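PDB 2OZ8: Mll7089 protein from Mesorhizobium loti, which is of unknown function but is probably a magnesium-dependent hydro-lyase or related enzyme of the mandelate racemase group in the enolase superfamily. Local coordinates for residues L113-K116 with P121-V124; D233-L238 with T245-G250; D278-G283 with V304-A309; W284-L289 with L310-W315. All blocks are in the same frame, centred on the assembly; numbering follows the deposited sequence.

Contact 1. Residues L113-K116 with P121-V124; sequences LAAK and PLHV
Ala115 turns its methyl toward the first turn of the helix that begins with Leu122, so here a side chain meets mostly backbone. Its CB sits 3.9 Å from Leu122 CA and 4.0 Å from Leu122 N. Slightly farther out, the carbonyl carbon of Pro121 lies 4.3 Å from the same Ala115 CB. Leu122 adds one branch: with its CG anti to the backbone N (chi1 -177°), the side chain turns so that CD1 ends 4.2 Å from Ala115 CB. That is the one apolar side-chain pair of the contact. The methyl rests against the peptide leading into the helix, with one arm of the leucine beside it. Pro121 occupies the N-cap position; its CB is directed away from the other segment, and its backbone carbonyl carbon is what meets the methyl, while its O takes a weak bond from Val124 N. All three touching residues are buried. The segments belong to helix 103-118 and the short helix 122-125, joined by a short three-residue link. Helix 80-83 flanks the first through Leu113 and Ala114, helix 304-309 lies against Leu122 and His123 on the second, and Val124 packs on Ala82 of a neighbouring subunit.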
loop_
_atom_site.group_PDB
_atom_site.type_symbol
_atom_site.label_atom_id
_atom_site.label_comp_id
_atom_site.label_asym_id
_atom_site.label_seq_id
_atom_site.Cartn_x
_atom_site.Cartn_y
_atom_site.Cartn_z
ATOM N N LEU A 113 -28.513 33.965 -13.381
ATOM C CA LEU A 113 -28.507 34.672 -14.630
ATOM C C LEU A 113 -28.576 33.755 -15.855
ATOM O O LEU A 113 -29.374 34.014 -16.745
ATOM C CB LEU A 113 -27.293 35.604 -14.682
ATOM C CG LEU A 113 -27.089 36.469 -15.921
ATOM C CD1 LEU A 113 -28.368 37.231 -16.302
ATOM C CD2 LEU A 113 -25.985 37.396 -15.559
ATOM N N ALA A 114 -27.768 32.698 -15.901
ATOM C CA ALA A 114 -27.782 31.737 -17.019
ATOM C C ALA A 114 -29.104 31.046 -17.205
ATOM O O ALA A 114 -29.571 30.867 -18.322
ATOM C CB ALA A 114 -26.686 30.700 -16.862
ATOM N N ALA A 115 -29.687 30.608 -16.114
ATOM C CA ALA A 115 -31.037 30.064 -16.115
ATOM C C ALA A 115 -32.123 31.074 -16.583
ATOM O O ALA A 115 -32.968 30.739 -17.431
ATOM C CB ALA A 115 -31.365 29.522 -14.709
ATOM N N LYS A 116 -32.143 32.281 -16.020
ATOM C CA LYS A 116 -33.107 33.268 -16.472
ATOM C C LYS A 116 -32.976 33.472 -17.997
ATOM O O LYS A 116 -33.956 33.415 -18.735
ATOM C CB LYS A 116 -32.928 34.600 -15.748
ATOM C CG LYS A 116 -33.280 34.548 -14.323
ATOM C CD LYS A 116 -33.159 35.899 -13.654
ATOM C CE LYS A 116 -33.552 35.735 -12.219
ATOM N NZ LYS A 116 -33.178 36.973 -11.562
ATOM N N PRO A 121 -36.095 27.607 -14.835
ATOM C CA PRO A 121 -35.751 27.420 -13.416
ATOM C C PRO A 121 -34.383 26.753 -13.316
ATOM O O PRO A 121 -34.080 25.854 -14.109
ATOM C CB PRO A 121 -36.824 26.458 -12.902
ATOM C CG PRO A 121 -37.920 26.369 -14.019
ATOM C CD PRO A 121 -37.227 26.753 -15.273
ATOM N N LEU A 122 -33.564 27.183 -12.362
ATOM C CA LEU A 122 -32.200 26.617 -12.221
ATOM C C LEU A 122 -32.089 25.071 -12.203
ATOM O O LEU A 122 -31.305 24.496 -12.967
ATOM C CB LEU A 122 -31.440 27.269 -11.064
ATOM C CG LEU A 122 -29.996 26.800 -10.869
ATOM C CD1 LEU A 122 -29.099 27.080 -12.116
ATOM C CD2 LEU A 122 -29.443 27.448 -9.655
ATOM N N HIS A 123 -32.892 24.403 -11.385
ATOM C CA HIS A 123 -32.877 22.945 -11.319
ATOM C C HIS A 123 -33.123 22.211 -12.649
ATOM O O HIS A 123 -32.478 21.179 -12.926
ATOM C CB HIS A 123 -33.811 22.428 -10.212
ATOM C CG HIS A 123 -35.266 22.578 -10.502
ATOM N ND1 HIS A 123 -36.052 21.529 -10.955
ATOM C CD2 HIS A 123 -36.098 23.644 -10.373
ATOM C CE1 HIS A 123 -37.302 21.944 -11.084
ATOM N NE2 HIS A 123 -37.356 23.222 -10.745
ATOM N N VAL A 124 -34.051 22.720 -13.455
ATOM C CA VAL A 124 -34.310 22.129 -14.781
ATOM C C VAL A 124 -33.047 22.275 -15.658
ATOM O O VAL A 124 -32.593 21.313 -16.268
ATOM C CB VAL A 124 -35.567 22.759 -15.479
ATOM C CG1 VAL A 124 -35.753 22.175 -16.884
ATOM C CG2 VAL A 124 -36.857 22.584 -14.592
#

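Contact 2. Residues D233-L238 with T245-G250; sequences DGLRTL and TQINSG. With SO4 (sulfate ion), chain C.
Helix 233-238, with Leu238 nearest Ile247, runs roughly antiparallel to strand 246-249, their axes 9.5 Å apart at closest and inclined at 152°. Ile247 carries the contact with both of its branches. Its CD1 lies 3.7 Å from Leu238 CB, while CG2, the branch anti to the backbone N, comes 4.0 Å from Leu235 CD2. The two side chains of that second pair cross obliquely. Leu235 also reaches the next residue of the strand that faces the helix: CD1 approaches Ser249 OG to 3.5 Å, a methyl against a hydroxyl. Replacing Ile247 by an alanine would probably open a gap beneath the helix and leave Leu238 without its partner on the strand and Leu235 with Ser249 alone. On the far side of the helix Arg236 binds a sulfate ion, probably from the crystallisation liquor; its NH1 donates to sulfate O3 at 3.1 Å, and the sulfur sits in the guanidinium plane, at its edge. His232 is hydrogen-bonded to the same ion. The pairing of a helix with the strand that follows it completes the beta-alpha-beta crossover of 222-224, 232-241 and 246-249, a repeating element of the TIM-barrel domain of the enolase superfamily, in which helices wrap a parallel barrel.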
loop_
_atom_site.group_PDB
_atom_site.type_symbol
_atom_site.label_atom_id
_atom_site.label_comp_id
_atom_site.label_asym_id
_atom_site.label_seq_id
_atom_site.Cartn_x
_atom_site.Cartn_y
_atom_site.Cartn_z
ATOM N N ASP A 233 -7.161 8.930 8.592
ATOM C CA ASP A 233 -7.044 7.632 9.231
ATOM C C ASP A 233 -8.178 7.456 10.257
ATOM O O ASP A 233 -8.841 6.438 10.275
ATOM C CB ASP A 233 -5.672 7.415 9.861
ATOM C CG ASP A 233 -5.614 6.125 10.667
ATOM O OD1 ASP A 233 -5.515 5.040 10.082
ATOM O OD2 ASP A 233 -5.726 6.186 11.900
ATOM N N GLY A 234 -8.403 8.456 11.100
ATOM C CA GLY A 234 -9.500 8.381 12.016
ATOM C C GLY A 234 -10.871 8.300 11.368
ATOM O O GLY A 234 -11.763 7.665 11.915
ATOM N N LEU A 235 -11.071 8.957 10.223
ATOM C CA LEU A 235 -12.407 8.962 9.632
ATOM C C LEU A 235 -12.683 7.564 9.095
ATOM O O LEU A 235 -13.804 7.038 9.291
ATOM C CB LEU A 235 -12.624 10.075 8.581
ATOM C CG LEU A 235 -12.857 11.484 9.150
ATOM C CD1 LEU A 235 -12.570 12.567 8.085
ATOM C CD2 LEU A 235 -14.196 11.720 9.742
ATOM N N ARG A 236 -11.638 6.944 8.521
ATOM C CA ARG A 236 -11.723 5.565 7.988
ATOM C C ARG A 236 -12.034 4.582 9.103
ATOM O O ARG A 236 -12.919 3.737 8.971
ATOM C CB ARG A 236 -10.421 5.120 7.349
ATOM C CG ARG A 236 -10.240 5.436 5.889
ATOM C CD ARG A 236 -8.824 5.015 5.443
ATOM N NE ARG A 236 -8.336 6.072 4.612
ATOM C CZ ARG A 236 -7.210 6.744 4.762
ATOM N NH1 ARG A 236 -6.322 6.438 5.694
ATOM N NH2 ARG A 236 -6.972 7.726 3.906
ATOM N N THR A 237 -11.310 4.715 10.206
ATOM C CA THR A 237 -11.574 3.901 11.391
ATOM C C THR A 237 -13.029 3.986 11.826
ATOM O O THR A 237 -13.644 2.955 12.113
ATOM C CB THR A 237 -10.618 4.244 12.555
ATOM O OG1 THR A 237 -9.276 4.121 12.078
ATOM C CG2 THR A 237 -10.824 3.276 13.714
ATOM N N LEU A 238 -13.584 5.197 11.845
ATOM C CA LEU A 238 -15.035 5.387 12.128
ATOM C C LEU A 238 -15.901 4.719 11.077
ATOM O O LEU A 238 -16.937 4.130 11.395
ATOM C CB LEU A 238 -15.418 6.887 12.203
ATOM C CG LEU A 238 -14.777 7.619 13.391
ATOM C CD1 LEU A 238 -15.027 9.123 13.340
ATOM C CD2 LEU A 238 -15.301 7.004 14.686
ATOM N N THR A 245 -24.440 3.583 11.893
ATOM C CA THR A 245 -24.805 4.908 11.439
ATOM C C THR A 245 -23.805 5.376 10.426
ATOM O O THR A 245 -22.792 4.704 10.240
ATOM C CB THR A 245 -24.962 5.943 12.620
ATOM O OG1 THR A 245 -25.506 7.139 12.107
ATOM C CG2 THR A 245 -23.656 6.308 13.274
ATOM N N GLN A 246 -24.064 6.528 9.795
ATOM C CA GLN A 246 -23.203 7.065 8.735
ATOM C C GLN A 246 -22.299 8.185 9.224
ATOM O O GLN A 246 -22.713 8.966 10.070
ATOM C CB GLN A 246 -24.064 7.587 7.596
ATOM C CG GLN A 246 -24.767 6.487 6.774
ATOM C CD GLN A 246 -25.812 7.041 5.812
ATOM O OE1 GLN A 246 -25.698 6.895 4.611
ATOM N NE2 GLN A 246 -26.840 7.684 6.357
ATOM N N ILE A 247 -21.069 8.252 8.690
ATOM C CA ILE A 247 -20.121 9.291 9.000
ATOM C C ILE A 247 -20.155 10.331 7.889
ATOM O O ILE A 247 -19.714 10.079 6.760
ATOM C CB ILE A 247 -18.696 8.716 9.134
ATOM C CG1 ILE A 247 -18.649 7.509 10.112
ATOM C CG2 ILE A 247 -17.697 9.805 9.520
ATOM C CD1 ILE A 247 -18.942 7.856 11.600
ATOM N N ASN A 248 -20.660 11.517 8.203
ATOM C CA ASN A 248 -20.933 12.516 7.198
ATOM C C ASN A 248 -19.773 13.474 7.321
ATOM O O ASN A 248 -19.468 13.913 8.394
ATOM C CB ASN A 248 -22.318 13.131 7.497
ATOM C CG ASN A 248 -22.772 14.166 6.471
ATOM O OD1 ASN A 248 -21.982 14.938 5.978
ATOM N ND2 ASN A 248 -24.077 14.194 6.175
ATOM N N SER A 249 -19.092 13.778 6.230
ATOM C CA SER A 249 -17.830 14.522 6.309
ATOM C C SER A 249 -17.656 15.488 5.170
ATOM O O SER A 249 -18.185 15.287 4.102
ATOM C CB SER A 249 -16.630 13.576 6.285
ATOM O OG SER A 249 -15.589 14.132 7.073
ATOM N N GLY A 250 -16.913 16.547 5.417
ATOM C CA GLY A 250 -16.412 17.435 4.363
ATOM C C GLY A 250 -16.483 18.922 4.665
ATOM O O GLY A 250 -16.159 19.736 3.788
HETATM S S SO4 C . -4.331 9.451 3.843
HETATM O O1 SO4 C . -4.496 10.897 3.916
HETATM O O2 SO4 C . -3.003 9.181 3.267
HETATM O O3 SO4 C . -4.451 8.880 5.189
HETATM O O4 SO4 C . -5.359 8.946 2.922
#

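Contact 3. Residues D278-G283 with V304-A309; sequences DVMRIG and VHMAVA
Met306 lays the root of its side chain between Val279 and Met280, so one methionine covers two neighbours on the facing helix. Its CB is 3.9 Å from Val279 CG1 and 4.0 Å from Met280 SD; the sulfur is likewise 4.0 Å from Met306 CG. Val279 and Met306 meet nearly perpendicular to each other, the valine offering the methyl that stands anti to its backbone N (chi1 171°). Met280 gets there differently. Its chain is bent at chi2 and chi3, which curls the thioether round to the facing helix although its first bond only skirts it. The helices, 276-289 and 304-309, follow consecutive barrel strands, 269-272 and 293-295, and so are successive members of the helical layer outside the TIM barrel. On its inner side Val279 also rests on Val272 of strand 269-272, while Leu126 touches Met306 and Ala309. Asp278, one residue before Val279, is bonded to His103 and Gln107, tying the start of this helix to helix 103-118. At the outer margin Met280 packs on Val87 of a neighbouring subunit.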
loop_
_atom_site.group_PDB
_atom_site.type_symbol
_atom_site.label_atom_id
_atom_site.label_comp_id
_atom_site.label_asym_id
_atom_site.label_seq_id
_atom_site.Cartn_x
_atom_site.Cartn_y
_atom_site.Cartn_z
ATOM N N ASP A 278 -18.968 24.010 -8.390
ATOM C CA ASP A 278 -18.178 22.988 -7.670
ATOM C C ASP A 278 -19.044 21.786 -7.271
ATOM O O ASP A 278 -18.582 20.647 -7.369
ATOM C CB ASP A 278 -17.510 23.517 -6.405
ATOM C CG ASP A 278 -16.677 24.757 -6.630
ATOM O OD1 ASP A 278 -16.444 25.140 -7.795
ATOM O OD2 ASP A 278 -16.245 25.366 -5.609
ATOM N N VAL A 279 -20.283 22.064 -6.813
ATOM C CA VAL A 279 -21.235 21.035 -6.353
ATOM C C VAL A 279 -21.682 20.104 -7.443
ATOM O O VAL A 279 -21.757 18.878 -7.224
ATOM C CB VAL A 279 -22.462 21.656 -5.654
ATOM C CG1 VAL A 279 -23.528 20.619 -5.379
ATOM C CG2 VAL A 279 -22.027 22.309 -4.339
ATOM N N MET A 280 -21.983 20.642 -8.620
ATOM C CA MET A 280 -22.316 19.755 -9.742
ATOM C C MET A 280 -21.113 18.940 -10.234
ATOM O O MET A 280 -21.252 17.801 -10.689
ATOM C CB MET A 280 -23.006 20.499 -10.877
ATOM C CG MET A 280 -24.327 21.182 -10.444
ATOM S SD MET A 280 -25.680 20.129 -9.821
ATOM C CE MET A 280 -25.907 19.147 -11.308
ATOM N N ARG A 281 -19.919 19.486 -10.104
ATOM C CA ARG A 281 -18.748 18.717 -10.478
ATOM C C ARG A 281 -18.463 17.603 -9.434
ATOM O O ARG A 281 -18.214 16.439 -9.818
ATOM C CB ARG A 281 -17.529 19.638 -10.653
ATOM C CG ARG A 281 -17.580 20.381 -11.928
ATOM C CD ARG A 281 -16.529 21.471 -12.047
ATOM N NE ARG A 281 -16.698 22.103 -13.350
ATOM C CZ ARG A 281 -16.051 23.180 -13.792
ATOM N NH1 ARG A 281 -15.138 23.801 -13.035
ATOM N NH2 ARG A 281 -16.334 23.635 -15.021
ATOM N N ILE A 282 -18.478 17.955 -8.140
ATOM C CA ILE A 282 -18.246 16.955 -7.106
ATOM C C ILE A 282 -19.405 15.963 -7.052
ATOM O O ILE A 282 -19.212 14.789 -6.728
ATOM C CB ILE A 282 -17.930 17.553 -5.685
ATOM C CG1 ILE A 282 -17.158 16.514 -4.878
ATOM C CG2 ILE A 282 -19.179 17.896 -4.910
ATOM C CD1 ILE A 282 -15.758 16.236 -5.394
ATOM N N GLY A 283 -20.604 16.430 -7.405
ATOM C CA GLY A 283 -21.757 15.541 -7.550
ATOM C C GLY A 283 -21.687 14.548 -8.697
ATOM O O GLY A 283 -22.255 13.483 -8.591
ATOM N N VAL A 304 -31.333 24.440 -3.033
ATOM C CA VAL A 304 -32.459 23.560 -3.352
ATOM C C VAL A 304 -32.368 22.950 -4.782
ATOM O O VAL A 304 -32.761 21.811 -5.039
ATOM C CB VAL A 304 -33.861 24.232 -3.055
ATOM C CG1 VAL A 304 -34.193 25.407 -4.035
ATOM C CG2 VAL A 304 -34.972 23.180 -3.009
ATOM N N HIS A 305 -31.775 23.711 -5.688
ATOM C CA HIS A 305 -31.736 23.348 -7.081
ATOM C C HIS A 305 -30.743 22.249 -7.393
ATOM O O HIS A 305 -31.045 21.381 -8.210
ATOM C CB HIS A 305 -31.479 24.583 -7.905
ATOM C CG HIS A 305 -32.595 25.571 -7.819
ATOM N ND1 HIS A 305 -33.704 25.505 -8.631
ATOM C CD2 HIS A 305 -32.781 26.638 -7.002
ATOM C CE1 HIS A 305 -34.529 26.485 -8.312
ATOM N NE2 HIS A 305 -33.988 27.189 -7.334
ATOM N N MET A 306 -29.572 22.289 -6.767
ATOM C CA MET A 306 -28.612 21.187 -6.870
ATOM C C MET A 306 -29.137 20.002 -6.086
ATOM O O MET A 306 -28.926 18.878 -6.467
ATOM C CB MET A 306 -27.200 21.602 -6.387
ATOM C CG MET A 306 -26.666 22.883 -7.086
ATOM S SD MET A 306 -27.109 24.523 -6.396
ATOM C CE MET A 306 -26.024 24.300 -4.996
ATOM N N ALA A 307 -29.843 20.243 -4.985
ATOM C CA ALA A 307 -30.311 19.109 -4.173
ATOM C C ALA A 307 -31.262 18.273 -4.972
ATOM O O ALA A 307 -31.137 17.058 -4.970
ATOM C CB ALA A 307 -30.954 19.557 -2.838
ATOM N N VAL A 308 -32.220 18.916 -5.642
ATOM C CA VAL A 308 -33.188 18.165 -6.423
ATOM C C VAL A 308 -32.545 17.687 -7.708
ATOM O O VAL A 308 -33.035 16.730 -8.262
ATOM C CB VAL A 308 -34.577 18.922 -6.753
ATOM C CG1 VAL A 308 -35.169 19.645 -5.563
ATOM C CG2 VAL A 308 -34.457 19.867 -7.932
ATOM N N ALA A 309 -31.473 18.324 -8.206
ATOM C CA ALA A 309 -30.945 17.884 -9.501
ATOM C C ALA A 309 -29.944 16.715 -9.437
ATOM O O ALA A 309 -29.817 15.943 -10.389
ATOM C CB ALA A 309 -30.400 19.058 -10.327
#

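Contact 4. Residues W284-L289 with L310-W315; sequences WLAAEL and LPEVEW
The carboxylate of Glu312 lies against Ala286 and Ala287, and the chain before it sets up the approach. Leu310, the first residue to leave helical angles after helix 304-309, points toward helix 276-289 and packs on Val279 and Met280, about two turns earlier on that helix than the two alanines. Pro311 follows in a type I beta turn that runs from Leu310 to Val313. At the third position of the turn comes Glu312 itself. Its CG is tucked between the backbone N and the carbonyl carbon (chi1 72°), and a second bend at chi2 (-94°) swings the carboxylate across to the helix. OE2 reaches 3.6 Å from Ala286 CB and 3.4 Å from Ala287 N, but the angle at that N-H is too poor for a hydrogen bond. Both carboxylate oxygens, OE1 and OE2, lie 3.9 Å from Ala287 CB, on one side of the methyl. An alanine in place of Glu312 would remove this carboxylate and is likely to leave a gap against the two helix alanines. Beyond the turn, Val313 covers Ile293 and Ile295 of the adjoining strand, Glu314 forms a salt bridge with Lys134, and Trp315 stacks edge-to-face with Trp222. The arrangement, a turn delivering the chain from an outer helix into the last parallel strand, 313-318, between 293-295 and 132-138, is how the TIM barrel of this superfamily closes.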
loop_
_atom_site.group_PDB
_atom_site.type_symbol
_atom_site.label_atom_id
_atom_site.label_comp_id
_atom_site.label_asym_id
_atom_site.label_seq_id
_atom_site.Cartn_x
_atom_site.Cartn_y
_atom_site.Cartn_z
ATOM N N TRP A 284 -21.039 14.900 -9.810
ATOM C CA TRP A 284 -20.759 13.919 -10.873
ATOM C C TRP A 284 -19.775 12.820 -10.325
ATOM O O TRP A 284 -20.078 11.605 -10.331
ATOM C CB TRP A 284 -20.187 14.599 -12.129
ATOM C CG TRP A 284 -19.572 13.611 -13.025
ATOM C CD1 TRP A 284 -20.226 12.624 -13.730
ATOM C CD2 TRP A 284 -18.183 13.405 -13.246
ATOM N NE1 TRP A 284 -19.335 11.846 -14.382
ATOM C CE2 TRP A 284 -18.062 12.281 -14.106
ATOM C CE3 TRP A 284 -17.029 14.040 -12.803
ATOM C CZ2 TRP A 284 -16.817 11.792 -14.560
ATOM C CZ3 TRP A 284 -15.776 13.550 -13.276
ATOM C CH2 TRP A 284 -15.700 12.437 -14.138
ATOM N N LEU A 285 -18.608 13.268 -9.863
ATOM C CA LEU A 285 -17.609 12.395 -9.277
ATOM C C LEU A 285 -18.236 11.452 -8.209
ATOM O O LEU A 285 -18.225 10.255 -8.383
ATOM C CB LEU A 285 -16.414 13.205 -8.744
ATOM C CG LEU A 285 -15.187 12.383 -8.368
ATOM C CD1 LEU A 285 -14.740 11.499 -9.559
ATOM C CD2 LEU A 285 -14.024 13.291 -7.886
ATOM N N ALA A 286 -18.833 11.992 -7.156
ATOM C CA ALA A 286 -19.526 11.176 -6.147
ATOM C C ALA A 286 -20.533 10.150 -6.702
ATOM O O ALA A 286 -20.639 9.057 -6.185
ATOM C CB ALA A 286 -20.200 12.082 -5.126
ATOM N N ALA A 287 -21.294 10.511 -7.735
ATOM C CA ALA A 287 -22.285 9.587 -8.347
ATOM C C ALA A 287 -21.555 8.408 -8.960
ATOM O O ALA A 287 -22.069 7.300 -8.915
ATOM C CB ALA A 287 -23.143 10.285 -9.414
ATOM N N GLU A 288 -20.368 8.677 -9.531
ATOM C CA GLU A 288 -19.525 7.671 -10.168
ATOM C C GLU A 288 -18.886 6.721 -9.128
ATOM O O GLU A 288 -18.607 5.554 -9.404
ATOM C CB GLU A 288 -18.381 8.349 -10.947
ATOM C CG GLU A 288 -18.778 9.178 -12.136
ATOM C CD GLU A 288 -19.333 8.365 -13.327
ATOM O OE1 GLU A 288 -18.588 8.184 -14.329
ATOM O OE2 GLU A 288 -20.517 7.935 -13.287
ATOM N N LEU A 289 -18.626 7.277 -7.947
ATOM C CA LEU A 289 -17.967 6.616 -6.891
ATOM C C LEU A 289 -18.944 5.855 -5.992
ATOM O O LEU A 289 -18.534 4.914 -5.313
ATOM C CB LEU A 289 -17.188 7.620 -6.072
ATOM C CG LEU A 289 -15.969 8.245 -6.729
ATOM C CD1 LEU A 289 -15.088 8.920 -5.679
ATOM C CD2 LEU A 289 -15.208 7.199 -7.483
ATOM N N LEU A 310 -29.225 16.583 -8.330
ATOM C CA LEU A 310 -28.276 15.451 -8.212
ATOM C C LEU A 310 -29.037 14.244 -7.730
ATOM O O LEU A 310 -29.873 14.363 -6.819
ATOM C CB LEU A 310 -27.129 15.772 -7.238
ATOM C CG LEU A 310 -26.184 16.895 -7.640
ATOM C CD1 LEU A 310 -25.336 17.301 -6.425
ATOM C CD2 LEU A 310 -25.333 16.459 -8.792
ATOM N N PRO A 311 -28.770 13.086 -8.327
ATOM C CA PRO A 311 -29.538 11.892 -7.901
ATOM C C PRO A 311 -29.083 11.293 -6.545
ATOM O O PRO A 311 -29.879 10.646 -5.874
ATOM C CB PRO A 311 -29.294 10.921 -9.060
ATOM C CG PRO A 311 -27.825 11.279 -9.510
ATOM C CD PRO A 311 -27.792 12.775 -9.397
ATOM N N GLU A 312 -27.810 11.503 -6.150
ATOM C CA GLU A 312 -27.287 10.958 -4.885
ATOM C C GLU A 312 -27.595 11.797 -3.656
ATOM O O GLU A 312 -27.012 11.539 -2.585
ATOM C CB GLU A 312 -25.777 10.760 -4.947
ATOM C CG GLU A 312 -24.955 11.976 -4.918
ATOM C CD GLU A 312 -24.595 12.452 -6.276
ATOM O OE1 GLU A 312 -25.463 12.490 -7.156
ATOM O OE2 GLU A 312 -23.439 12.814 -6.471
ATOM N N VAL A 313 -28.478 12.807 -3.813
ATOM C CA VAL A 313 -28.836 13.698 -2.696
ATOM C C VAL A 313 -30.244 13.393 -2.260
ATOM O O VAL A 313 -31.169 13.413 -3.087
ATOM C CB VAL A 313 -28.756 15.218 -3.060
ATOM C CG1 VAL A 313 -29.200 16.039 -1.892
ATOM C CG2 VAL A 313 -27.376 15.620 -3.536
ATOM N N GLU A 314 -30.405 13.113 -0.963
ATOM C CA GLU A 314 -31.748 12.949 -0.399
ATOM C C GLU A 314 -32.131 14.001 0.655
ATOM O O GLU A 314 -33.309 14.167 0.958
ATOM C CB GLU A 314 -31.983 11.463 0.025
ATOM C CG GLU A 314 -31.957 11.106 1.495
ATOM C CD GLU A 314 -32.502 9.677 1.818
ATOM O OE1 GLU A 314 -33.735 9.519 2.064
ATOM O OE2 GLU A 314 -31.690 8.720 1.864
ATOM N N TRP A 315 -31.143 14.745 1.177
ATOM C CA TRP A 315 -31.364 15.699 2.295
ATOM C C TRP A 315 -30.782 17.094 2.102
ATOM O O TRP A 315 -29.676 17.275 1.617
ATOM C CB TRP A 315 -30.867 15.157 3.628
ATOM C CG TRP A 315 -31.555 13.937 4.119
ATOM C CD1 TRP A 315 -31.101 12.651 4.046
ATOM C CD2 TRP A 315 -32.826 13.891 4.841
ATOM N NE1 TRP A 315 -32.035 11.791 4.645
ATOM C CE2 TRP A 315 -33.094 12.525 5.136
ATOM C CE3 TRP A 315 -33.755 14.871 5.247
ATOM C CZ2 TRP A 315 -34.260 12.109 5.855
ATOM C CZ3 TRP A 315 -34.940 14.461 5.911
ATOM C CH2 TRP A 315 -35.168 13.084 6.223
#

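Along the chain contact 1 closes first, then contact 2, and contacts 3 and 4 interlock: their segments alternate in sequence, 278-283, 284-289, 304-309, 310-315, with helix 276-289 shared. Contacts 3 and 4 are about 8 Å apart between centres and touch, with Gly283 packing on Leu310 and Ala307 on Val313. Contact 1 lies about 13 Å from contact 3, centre to centre, and joins it where His123 N meets His305 ND1, a probable hydrogen bond linking helix 122-125 to helix 304-309. Contact 2 stands apart, about 18 Å from contact 4 between centres, yet both reach the barrel sheet. Contacts 2, 3 and 4 thus belong to one barrel, in chain order, with contact 1 packed against its outside.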